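Local coordinates for FLAP endonuclease-1 protein (Methanocaldococcus jannaschii, PDB 1A76) that cuts 5'-flap structures and acts as a 5'-3' exonuclease in DNA replication and repair, with magnesium as its cofactor, at residues I9-I14 with M194-E199; K23-G28 with T74-F79; Q172-L177 with V184-T189. All blocks are in the same frame, centred on the assembly; numbering follows the deposited sequence.

Interaction 1. Residues I9-I14 with M194-E199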
# COMPACT_ATOMS: atom_id res chain seq x y z
N ILE A 9 -2.58 10.20 -17.11
CA ILE A 9 -2.88 8.89 -17.64
C ILE A 9 -4.38 8.62 -17.70
O ILE A 9 -5.15 9.19 -16.93
CB ILE A 9 -2.21 7.78 -16.79
CG1 ILE A 9 -2.76 7.80 -15.37
CG2 ILE A 9 -0.70 8.02 -16.75
CD1 ILE A 9 -2.10 6.79 -14.46
N PRO A 10 -4.81 7.79 -18.66
CA PRO A 10 -6.24 7.48 -18.77
C PRO A 10 -6.72 6.70 -17.56
O PRO A 10 -6.00 5.88 -17.01
CB PRO A 10 -6.35 6.68 -20.08
CG PRO A 10 -4.96 6.15 -20.33
CD PRO A 10 -4.00 7.15 -19.73
N LYS A 11 -7.94 6.98 -17.13
CA LYS A 11 -8.53 6.29 -15.99
C LYS A 11 -10.03 6.49 -16.08
O LYS A 11 -10.49 7.38 -16.78
CB LYS A 11 -8.00 6.84 -14.67
CG LYS A 11 -8.49 8.23 -14.34
CD LYS A 11 -7.37 9.24 -14.46
CE LYS A 11 -6.73 9.49 -13.11
NZ LYS A 11 -6.03 8.26 -12.66
N ASN A 12 -10.79 5.65 -15.39
CA ASN A 12 -12.23 5.79 -15.43
C ASN A 12 -12.90 5.52 -14.09
O ASN A 12 -12.47 4.66 -13.32
CB ASN A 12 -12.82 4.84 -16.48
CG ASN A 12 -12.30 5.12 -17.89
OD1 ASN A 12 -12.75 6.05 -18.55
ND2 ASN A 12 -11.34 4.32 -18.34
N ILE A 13 -13.96 6.27 -13.84
CA ILE A 13 -14.73 6.09 -12.61
C ILE A 13 -15.46 4.77 -12.79
O ILE A 13 -15.92 4.45 -13.89
CB ILE A 13 -15.77 7.25 -12.42
CG1 ILE A 13 -15.10 8.49 -11.82
CG2 ILE A 13 -16.93 6.77 -11.52
CD1 ILE A 13 -15.89 9.82 -12.03
N ILE A 14 -15.51 3.97 -11.74
CA ILE A 14 -16.22 2.70 -11.80
C ILE A 14 -17.18 2.64 -10.60
O ILE A 14 -16.83 3.08 -9.51
CB ILE A 14 -15.24 1.48 -11.76
CG1 ILE A 14 -16.02 0.18 -12.04
CG2 ILE A 14 -14.52 1.39 -10.41
CD1 ILE A 14 -15.15 -1.02 -12.40
N MET A 194 -15.40 8.94 -6.23
CA MET A 194 -15.83 7.65 -6.75
C MET A 194 -14.68 6.68 -7.00
O MET A 194 -13.55 7.09 -7.24
CB MET A 194 -16.59 7.85 -8.06
CG MET A 194 -17.95 8.43 -7.88
SD MET A 194 -19.10 7.15 -7.43
CE MET A 194 -19.41 6.41 -8.99
N PRO A 195 -14.96 5.38 -6.92
CA PRO A 195 -13.88 4.41 -7.17
C PRO A 195 -13.33 4.74 -8.55
O PRO A 195 -14.08 5.16 -9.43
CB PRO A 195 -14.59 3.06 -7.16
CG PRO A 195 -15.82 3.29 -6.36
CD PRO A 195 -16.23 4.72 -6.59
N GLU A 196 -12.03 4.57 -8.72
CA GLU A 196 -11.38 4.85 -9.99
C GLU A 196 -10.51 3.68 -10.45
O GLU A 196 -9.63 3.20 -9.72
CB GLU A 196 -10.52 6.11 -9.86
CG GLU A 196 -9.44 6.25 -10.95
CD GLU A 196 -8.66 7.55 -10.82
OE1 GLU A 196 -9.29 8.62 -10.93
OE2 GLU A 196 -7.43 7.51 -10.61
N LEU A 197 -10.76 3.23 -11.67
CA LEU A 197 -10.01 2.12 -12.22
C LEU A 197 -8.99 2.60 -13.25
O LEU A 197 -9.30 3.43 -14.12
CB LEU A 197 -10.96 1.11 -12.87
CG LEU A 197 -10.30 -0.03 -13.66
CD1 LEU A 197 -9.68 -1.02 -12.69
CD2 LEU A 197 -11.32 -0.71 -14.54
N ILE A 198 -7.78 2.07 -13.14
CA ILE A 198 -6.70 2.38 -14.07
C ILE A 198 -6.26 1.04 -14.66
O ILE A 198 -5.85 0.14 -13.92
CB ILE A 198 -5.47 3.04 -13.39
CG1 ILE A 198 -5.85 4.36 -12.72
CG2 ILE A 198 -4.38 3.32 -14.45
CD1 ILE A 198 -5.96 4.30 -11.21
N GLU A 199 -6.39 0.89 -15.97
CA GLU A 199 -5.97 -0.34 -16.65
C GLU A 199 -4.66 -0.05 -17.34
O GLU A 199 -4.61 0.78 -18.24
CB GLU A 199 -7.01 -0.78 -17.70
CG GLU A 199 -6.96 -2.28 -17.99
CD GLU A 199 -7.58 -2.66 -19.33
OE1 GLU A 199 -8.51 -1.96 -19.78
OE2 GLU A 199 -7.13 -3.66 -19.93

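Interaction 2. Residues K23-G28 with T74-F79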
# COMPACT_ATOMS: atom_id res chain seq x y z
N LYS A 23 -11.96 -10.15 -6.95
CA LYS A 23 -10.99 -10.44 -5.90
C LYS A 23 -9.98 -9.30 -6.02
O LYS A 23 -9.67 -8.86 -7.13
CB LYS A 23 -10.28 -11.77 -6.17
CG LYS A 23 -11.18 -13.01 -6.02
CD LYS A 23 -10.34 -14.28 -6.11
CE LYS A 23 -11.10 -15.41 -6.81
NZ LYS A 23 -10.58 -16.75 -6.41
N VAL A 24 -9.48 -8.80 -4.89
CA VAL A 24 -8.49 -7.71 -4.94
C VAL A 24 -7.38 -7.89 -3.92
O VAL A 24 -7.60 -8.46 -2.85
CB VAL A 24 -9.13 -6.31 -4.64
CG1 VAL A 24 -9.93 -5.83 -5.85
CG2 VAL A 24 -10.02 -6.38 -3.37
N ALA A 25 -6.19 -7.41 -4.26
CA ALA A 25 -5.07 -7.46 -3.33
C ALA A 25 -4.97 -6.03 -2.80
O ALA A 25 -4.79 -5.09 -3.57
CB ALA A 25 -3.78 -7.86 -4.05
N ILE A 26 -5.14 -5.86 -1.50
CA ILE A 26 -5.07 -4.53 -0.92
C ILE A 26 -3.67 -4.13 -0.47
O ILE A 26 -3.01 -4.87 0.26
CB ILE A 26 -5.99 -4.40 0.32
CG1 ILE A 26 -7.45 -4.57 -0.08
CG2 ILE A 26 -5.79 -3.01 0.95
CD1 ILE A 26 -8.36 -4.77 1.08
N ASP A 27 -3.21 -2.97 -0.92
CA ASP A 27 -1.90 -2.47 -0.50
C ASP A 27 -2.12 -2.05 0.97
O ASP A 27 -2.62 -0.96 1.25
CB ASP A 27 -1.48 -1.26 -1.33
CG ASP A 27 -0.13 -0.72 -0.90
OD1 ASP A 27 0.22 -0.83 0.30
OD2 ASP A 27 0.59 -0.18 -1.76
N GLY A 28 -1.75 -2.95 1.87
CA GLY A 28 -1.92 -2.75 3.30
C GLY A 28 -1.41 -1.47 3.92
O GLY A 28 -2.17 -0.77 4.58
N THR A 74 -13.91 -9.71 -2.60
CA THR A 74 -13.09 -10.51 -1.70
C THR A 74 -11.66 -9.98 -1.67
O THR A 74 -10.92 -10.08 -2.66
CB THR A 74 -13.07 -11.98 -2.15
OG1 THR A 74 -14.39 -12.52 -2.02
CG2 THR A 74 -12.11 -12.79 -1.31
N PRO A 75 -11.26 -9.37 -0.54
CA PRO A 75 -9.91 -8.83 -0.44
C PRO A 75 -8.90 -9.72 0.27
O PRO A 75 -9.24 -10.58 1.10
CB PRO A 75 -10.13 -7.53 0.32
CG PRO A 75 -11.27 -7.90 1.30
CD PRO A 75 -12.03 -9.08 0.69
N ILE A 76 -7.64 -9.52 -0.10
CA ILE A 76 -6.54 -10.21 0.54
C ILE A 76 -5.61 -9.04 0.85
O ILE A 76 -5.28 -8.24 -0.03
CB ILE A 76 -5.86 -11.24 -0.40
CG1 ILE A 76 -4.65 -11.84 0.32
CG2 ILE A 76 -5.46 -10.59 -1.72
CD1 ILE A 76 -4.43 -13.32 0.07
N TRP A 77 -5.23 -8.92 2.12
CA TRP A 77 -4.37 -7.83 2.56
C TRP A 77 -2.90 -8.16 2.35
O TRP A 77 -2.43 -9.25 2.68
CB TRP A 77 -4.65 -7.52 4.03
CG TRP A 77 -5.93 -6.77 4.23
CD1 TRP A 77 -7.20 -7.25 4.09
CD2 TRP A 77 -6.06 -5.38 4.58
NE1 TRP A 77 -8.11 -6.26 4.33
CE2 TRP A 77 -7.45 -5.10 4.63
CE3 TRP A 77 -5.15 -4.35 4.85
CZ2 TRP A 77 -7.94 -3.82 4.94
CZ3 TRP A 77 -5.64 -3.09 5.15
CH2 TRP A 77 -7.02 -2.83 5.20
N VAL A 78 -2.16 -7.19 1.81
CA VAL A 78 -0.74 -7.38 1.57
C VAL A 78 0.08 -6.38 2.36
O VAL A 78 -0.06 -5.16 2.20
CB VAL A 78 -0.41 -7.23 0.07
CG1 VAL A 78 1.01 -7.67 -0.18
CG2 VAL A 78 -1.36 -8.06 -0.76
N PHE A 79 0.94 -6.91 3.22
CA PHE A 79 1.78 -6.06 4.05
C PHE A 79 3.22 -6.07 3.57
O PHE A 79 3.62 -6.93 2.79
CB PHE A 79 1.65 -6.51 5.50
CG PHE A 79 0.28 -6.26 6.08
CD1 PHE A 79 -0.05 -5.02 6.63
CD2 PHE A 79 -0.69 -7.26 6.05
CE1 PHE A 79 -1.32 -4.77 7.14
CE2 PHE A 79 -1.97 -7.03 6.56
CZ PHE A 79 -2.29 -5.78 7.10

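Interaction 3. Residues Q172-L177 with V184-T189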
# COMPACT_ATOMS: atom_id res chain seq x y z
N GLN A 172 -4.25 3.98 -3.15
CA GLN A 172 -4.50 5.37 -3.51
C GLN A 172 -3.40 5.86 -4.45
O GLN A 172 -3.53 6.92 -5.09
CB GLN A 172 -4.55 6.25 -2.26
CG GLN A 172 -5.78 6.02 -1.41
CD GLN A 172 -7.05 6.26 -2.18
OE1 GLN A 172 -7.37 7.40 -2.52
NE2 GLN A 172 -7.78 5.20 -2.47
N ASP A 173 -2.32 5.09 -4.51
CA ASP A 173 -1.17 5.41 -5.35
C ASP A 173 -1.26 4.72 -6.71
O ASP A 173 -1.93 3.70 -6.87
CB ASP A 173 0.12 4.96 -4.65
CG ASP A 173 0.49 5.85 -3.48
OD1 ASP A 173 -0.19 6.88 -3.26
OD2 ASP A 173 1.46 5.52 -2.77
N TYR A 174 -0.55 5.28 -7.69
CA TYR A 174 -0.54 4.73 -9.04
C TYR A 174 0.66 3.81 -9.26
O TYR A 174 0.72 3.07 -10.24
CB TYR A 174 -0.51 5.88 -10.06
CG TYR A 174 -1.78 6.70 -10.12
CD1 TYR A 174 -2.88 6.27 -10.85
CD2 TYR A 174 -1.87 7.92 -9.45
CE1 TYR A 174 -4.05 7.03 -10.91
CE2 TYR A 174 -3.04 8.69 -9.50
CZ TYR A 174 -4.12 8.24 -10.23
OH TYR A 174 -5.27 8.99 -10.29
N ASP A 175 1.60 3.84 -8.32
CA ASP A 175 2.82 3.05 -8.38
C ASP A 175 2.71 1.56 -8.73
O ASP A 175 3.64 0.99 -9.30
CB ASP A 175 3.57 3.20 -7.06
CG ASP A 175 3.86 4.66 -6.73
OD1 ASP A 175 2.89 5.41 -6.49
OD2 ASP A 175 5.05 5.04 -6.70
N ALA A 176 1.60 0.91 -8.39
CA ALA A 176 1.43 -0.51 -8.71
C ALA A 176 1.56 -0.76 -10.21
O ALA A 176 1.93 -1.84 -10.65
CB ALA A 176 0.07 -0.99 -8.22
N LEU A 177 1.22 0.26 -11.00
CA LEU A 177 1.28 0.17 -12.45
C LEU A 177 2.73 -0.07 -12.88
O LEU A 177 3.00 -0.81 -13.82
CB LEU A 177 0.75 1.47 -13.07
CG LEU A 177 -0.74 1.78 -12.84
CD1 LEU A 177 -1.07 3.16 -13.37
CD2 LEU A 177 -1.61 0.71 -13.54
N VAL A 184 -5.45 -1.18 -11.27
CA VAL A 184 -5.37 -0.55 -9.96
C VAL A 184 -6.73 0.10 -9.75
O VAL A 184 -7.33 0.63 -10.69
CB VAL A 184 -4.28 0.56 -9.91
CG1 VAL A 184 -4.48 1.43 -8.67
CG2 VAL A 184 -2.89 -0.07 -9.90
N VAL A 185 -7.25 0.03 -8.53
CA VAL A 185 -8.53 0.67 -8.24
C VAL A 185 -8.32 1.56 -7.02
O VAL A 185 -7.90 1.09 -5.97
CB VAL A 185 -9.64 -0.34 -7.92
CG1 VAL A 185 -10.94 0.42 -7.65
CG2 VAL A 185 -9.81 -1.31 -9.08
N ARG A 186 -8.58 2.85 -7.20
CA ARG A 186 -8.42 3.84 -6.14
C ARG A 186 -9.77 4.25 -5.57
O ARG A 186 -10.82 3.94 -6.14
CB ARG A 186 -7.70 5.07 -6.68
CG ARG A 186 -6.40 4.76 -7.44
CD ARG A 186 -5.54 6.00 -7.48
NE ARG A 186 -6.39 7.13 -7.81
CZ ARG A 186 -6.54 8.23 -7.08
NH1 ARG A 186 -5.89 8.38 -5.94
NH2 ARG A 186 -7.38 9.16 -7.49
N ASN A 187 -9.72 4.94 -4.42
CA ASN A 187 -10.90 5.42 -3.70
C ASN A 187 -11.86 4.40 -3.14
O ASN A 187 -13.08 4.60 -3.20
CB ASN A 187 -11.67 6.42 -4.55
CG ASN A 187 -10.81 7.57 -4.98
OD1 ASN A 187 -9.93 7.99 -4.23
ND2 ASN A 187 -11.03 8.08 -6.18
N LEU A 188 -11.33 3.32 -2.59
CA LEU A 188 -12.15 2.31 -1.94
C LEU A 188 -11.85 2.46 -0.45
O LEU A 188 -12.76 2.37 0.38
CB LEU A 188 -11.81 0.89 -2.42
CG LEU A 188 -12.34 0.45 -3.79
CD1 LEU A 188 -11.97 -1.01 -4.05
CD2 LEU A 188 -13.87 0.62 -3.86
N THR A 189 -10.58 2.73 -0.12
CA THR A 189 -10.17 2.90 1.28
C THR A 189 -10.58 4.28 1.83
O THR A 189 -10.57 4.51 3.05
CB THR A 189 -8.65 2.71 1.46
OG1 THR A 189 -7.93 3.56 0.55
CG2 THR A 189 -8.26 1.27 1.21

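Interaction 1. Residues I9-I14 with M194-E199
Lys11 lies over one face of the Glu196 carboxylate. Its NZ reaches Glu196 OE2 at 2.6 Å in a salt bridge, 60° out of the carboxylate plane. Farther back along the lysine, CG sits 3.5 Å from Glu196 OE1 on that same face. The lysine starts with CG wedged between its backbone N and carbonyl carbon (chi1 71°), and further bends fold the chain over the acid. Arg186 NE makes a second salt bridge to OE2 from the opposite face, and Tyr174 OH also hydrogen-bonds to this oxygen. A glutamine in place of Glu196 would probably leave Lys11 and Arg186 without the negative charge they share.

The backbones pair antiparallel. Asn12 and Leu197 exchange two hydrogen bonds, with Asn12 N to Leu197 O at 3.0 Å. Ile14 N then binds Pro195 O, from above the carbonyl plane. Ile13 and Glu196 form the non-hydrogen-bonded pair between.

Apolar groups flank this pairing. Ile13 CG2 meets Met194 CE at 3.6 Å, the two side chains crossing at about a right angle. Ile14 CG2 touches Pro195 CB at 3.7 Å.

Strand 12-13 is an outermost strand of the sheet. Strand 196-199 separates it from strand 183-186. Helix 200-207 follows directly and packs against Pro10 through Glu202 and Asp206, and against Ile198 through Val203.

Interaction 2. Residues K23-G28 with T74-F79
Ile26 and Trp77 meet in the parallel part of the mixed central sheet of the PIN-like nuclease fold. Strands 23-27 and 74-79 are neighbours there, and helices 28-38 and 56-70 lie between them in the chain, a beta-alpha-beta type of connection. Ile26 CD1 sits over one face of the indole. It is 3.8 Å from the centroid of the five-membered ring and 24° off the normal, a CH-pi contact. The same methyl presses on Pro75 CB at 3.4 Å, which is tight for two carbons. The Ile26 and Pro75 side chains lie side by side and point the same way. Ile26 CG1 is set opposite the carbonyl carbon (chi1 -64°), and chi2 is extended, which carries CD1 out to this spot. Val24 CG2 continues the layer against Pro75 CB. Helix 56-70 covers this face through Val61, Thr65, Leu68 and Leu69.

The other face of the sheet carries Ala25, Ile76 and Val78. Ala25 CB touches Ile76 CG2 at 4.0 Å and Val78 CG2 at 4.1 Å. Helix 153-162 packs on this side, with Ala157 on Ala25 and Met160 on Ile76.

Five backbone hydrogen bonds join the two segments, passing from one to the other in turn, the last from Gly28 at the start of helix 28-38. The middle one, Ile26 N to Ile76 O, measures 2.8 Å. The strand directions differ by 27°, an ordinary sheet twist.

The polar edge lies at the C-terminal end. Asp27 is predicted to bind the first magnesium, and its side chain is about 4 Å from a bound manganese ion. It is also the N-cap of helix 28-38, with OD1 accepting a hydrogen bond from Asn30 N. Just beyond, Gly28 N donates to Val78 O at 2.8 Å.

Interaction 3. Residues Q172-L177 with V184-T189
Arg186 and the backbone of Gln172 make the one clear hydrogen bond across this contact. Arg186 NH1 donates to Gln172 O at 2.9 Å, with an N-H...O angle of 155°. The oxygen lies near the guanidinium plane, at its edge. The bond ties the start of the loop 172-177 to strand 183-186.

The aromatic contact is between Tyr174 and the same arginine. Arg186 CD stands over one face of the phenol ring, 4.0 Å from its centroid, in a CH-pi contact. Tyr174 OH lies over a face of the guanidinium, and the two planes are 29° apart. Arg186 NE comes within 3.3 Å of Tyr174 OH, but the angle is too poor for a hydrogen bond. The hydroxyl is instead hydrogen-bonded to Lys11 NZ and Glu196 OE2, and Arg186 NE pairs with that same carboxylate oxygen.

Apolar packing is centred on Val184. Its CG2 touches Ala176 CB at 3.5 Å and Leu177 CD2 at 3.9 Å. With CG1 opposite the backbone N (chi1 165°), CG2 turns to Ala176 and Leu177, while CG1 faces Asp173 O. Leu177 N also bonds to Tyr174 O, tightening the turn that presents Ala176 and Leu177.

The loop holds Asp173 and Asp175, predicted ligands of the second magnesium, and the side chain of Asp173 is about 4 Å from a bound manganese ion. The contact joins this loop to the sheet, consistent with placing the predicted metal ligands. Strand 183-186 lies between strands 168-170 and 196-199. Ile198 of the latter packs on Tyr174 and Leu177, while helix 28-38 meets Gln172 and Thr189 through Gln34.

All three interactions reach one mixed sheet; in interaction 3 a loop packs on its strand 183-186. Interaction 1 joins one outermost strand, 12-13, to strand 196-199. Strand 183-186 of interaction 3 comes next, then strand 168-170, then the two strands of interaction 2. Interactions 1 and 3 touch, with centres about 9 Å apart, and share the polar cluster around Tyr174. Interaction 2 touches neither; its centre is about 12 Å from that of interaction 3 and about 18 Å from that of interaction 1. Along the chain, interaction 2 closes before interaction 3 opens, and interaction 1 spans both. The N-domain and I-domain therefore build a common sheet, which brings predicted metal ligands of both together.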